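Local coordinates for peptide amidase (Stenotrophomonas maltophilia, PDB 1M22), which probably hydrolyses amide bonds as a peptide amidase of the amidase signature family, working through a serine nucleophile, at residues 297-302 and 481-486. Residues are numbered along the deposited sequence; the frame is centred on the assembly and turned at random.
Sequences ATELRR and EQRTRA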
# COMPACT_ATOMS: atom_id res chain seq x y z
N ALA A 297 -19.00 14.35 -3.18
CA ALA A 297 -18.82 15.62 -3.89
C ALA A 297 -19.44 16.75 -3.07
O ALA A 297 -18.85 17.82 -2.94
CB ALA A 297 -19.47 15.55 -5.26
N THR A 298 -20.62 16.50 -2.52
CA THR A 298 -21.29 17.50 -1.70
C THR A 298 -20.46 17.85 -0.47
O THR A 298 -20.32 19.02 -0.12
CB THR A 298 -22.69 17.02 -1.26
OG1 THR A 298 -23.52 16.86 -2.42
CG2 THR A 298 -23.33 18.01 -0.30
N GLU A 299 -19.89 16.84 0.18
CA GLU A 299 -19.07 17.08 1.36
C GLU A 299 -17.85 17.93 0.99
O GLU A 299 -17.47 18.83 1.72
CB GLU A 299 -18.61 15.77 2.00
CG GLU A 299 -19.72 14.90 2.60
CD GLU A 299 -20.44 15.54 3.78
OE1 GLU A 299 -19.82 16.35 4.51
OE2 GLU A 299 -21.63 15.23 4.00
N LEU A 300 -17.23 17.62 -0.15
CA LEU A 300 -16.07 18.37 -0.61
C LEU A 300 -16.44 19.84 -0.84
O LEU A 300 -15.71 20.75 -0.45
CB LEU A 300 -15.51 17.76 -1.90
CG LEU A 300 -14.89 16.37 -1.78
CD1 LEU A 300 -14.58 15.82 -3.16
CD2 LEU A 300 -13.63 16.44 -0.93
N ARG A 301 -17.59 20.07 -1.48
CA ARG A 301 -18.05 21.43 -1.74
C ARG A 301 -18.37 22.18 -0.46
O ARG A 301 -17.99 23.34 -0.30
CB ARG A 301 -19.28 21.41 -2.65
CG ARG A 301 -18.98 20.99 -4.08
CD ARG A 301 -20.22 21.03 -4.95
NE ARG A 301 -19.91 20.71 -6.34
CZ ARG A 301 -20.37 19.65 -7.00
NH1 ARG A 301 -21.17 18.79 -6.39
NH2 ARG A 301 -20.02 19.44 -8.26
N ARG A 302 -19.07 21.52 0.46
CA ARG A 302 -19.43 22.15 1.73
C ARG A 302 -18.19 22.49 2.55
O ARG A 302 -18.22 23.39 3.39
CB ARG A 302 -20.36 21.23 2.53
CG ARG A 302 -21.73 21.03 1.90
CD ARG A 302 -22.53 22.33 1.87
NE ARG A 302 -23.84 22.15 1.26
CZ ARG A 302 -24.04 21.84 -0.01
NH1 ARG A 302 -23.01 21.67 -0.83
NH2 ARG A 302 -25.28 21.71 -0.48
N GLU A 481 -12.06 13.50 5.35
CA GLU A 481 -12.23 12.47 6.35
C GLU A 481 -12.85 12.99 7.65
O GLU A 481 -13.73 12.36 8.23
CB GLU A 481 -10.88 11.83 6.66
CG GLU A 481 -10.92 10.76 7.72
CD GLU A 481 -9.55 10.52 8.32
OE1 GLU A 481 -8.95 11.48 8.85
OE2 GLU A 481 -9.07 9.37 8.27
N GLN A 482 -12.38 14.14 8.10
CA GLN A 482 -12.87 14.69 9.35
C GLN A 482 -14.33 15.10 9.37
O GLN A 482 -14.94 15.15 10.44
CB GLN A 482 -11.98 15.85 9.79
CG GLN A 482 -10.58 15.40 10.21
CD GLN A 482 -10.62 14.31 11.27
OE1 GLN A 482 -10.29 13.15 11.00
NE2 GLN A 482 -11.03 14.68 12.47
N ARG A 483 -14.91 15.40 8.21
CA ARG A 483 -16.32 15.76 8.21
C ARG A 483 -17.22 14.59 7.82
O ARG A 483 -18.44 14.70 7.88
CB ARG A 483 -16.59 16.98 7.32
CG ARG A 483 -16.25 16.85 5.85
CD ARG A 483 -16.68 18.13 5.13
NE ARG A 483 -18.13 18.28 5.16
CZ ARG A 483 -18.78 19.42 5.42
NH1 ARG A 483 -18.12 20.54 5.68
NH2 ARG A 483 -20.11 19.43 5.41
N THR A 484 -16.62 13.47 7.46
CA THR A 484 -17.39 12.29 7.07
C THR A 484 -17.20 11.10 8.01
O THR A 484 -18.18 10.45 8.38
CB THR A 484 -17.06 11.85 5.64
OG1 THR A 484 -15.64 11.67 5.50
CG2 THR A 484 -17.54 12.90 4.64
N ARG A 485 -15.96 10.82 8.40
CA ARG A 485 -15.66 9.71 9.31
C ARG A 485 -16.46 8.47 8.89
O ARG A 485 -17.09 7.81 9.72
CB ARG A 485 -16.02 10.11 10.74
CG ARG A 485 -15.31 11.38 11.23
CD ARG A 485 -13.81 11.17 11.35
NE ARG A 485 -13.48 10.23 12.42
CZ ARG A 485 -13.60 10.50 13.72
NH1 ARG A 485 -14.04 11.69 14.12
NH2 ARG A 485 -13.27 9.58 14.62
N ALA A 486 -16.38 8.14 7.61
CA ALA A 486 -17.13 7.03 7.03
C ALA A 486 -16.68 5.62 7.37
O ALA A 486 -17.47 4.69 7.28
CB ALA A 486 -17.20 7.19 5.53
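Glu299 and Arg483 join the last turns of two helices by a salt bridge. Arg483 NE donates to Glu299 OE1 over 2.6 Å, a nearly straight bond (168°) that lies in the guanidinium plane and meets the carboxylate oxygen almost along its C-O axis. NH2 of Arg483 adds a weak, more bent bond to Glu299 OE1 at 3.2 Å, so one oxygen takes both donors at the edge of the guanidinium, and the carboxylate plane is turned 42° from it. Arginine suits this place because its long chain spans the gap between helices: extended through chi2, then bent about the CG-CD bond, it lays the guanidinium across the final turn of helix 289-302. There Glu299 O and Arg302 CB cover one face, the latter 3.4 Å from Arg483 NH2.

The closest apolar packing lies beside the bridge, where Thr484 CG2 reaches 3.6 Å from Glu299 CG. Threonine fits here because it offers a methyl to the Glu299 chain while its OG1 is hydrogen-bonded to Tyr480 O of its own helix. In Glu299, chi1 sets CG beside the backbone N, where it meets this methyl, and the bend at chi2 (-64°) then carries the carboxylate toward Arg483; OE2 makes a weak bond to Gln295 NE2.

Toward solvent the contact is looser. Arg302 contributes mainly aliphatic carbon, and its charged end leads away, with Arg302 NE 6.2 Å from Arg483 NH2, probably easing repulsion between the like charges.

This surface contact lies away from the active site. It ties helix 470-484, which follows strand 457-464, to helix 289-302, which connects parallel strands 275-279 and 306-310 at one margin of the large mixed sheet.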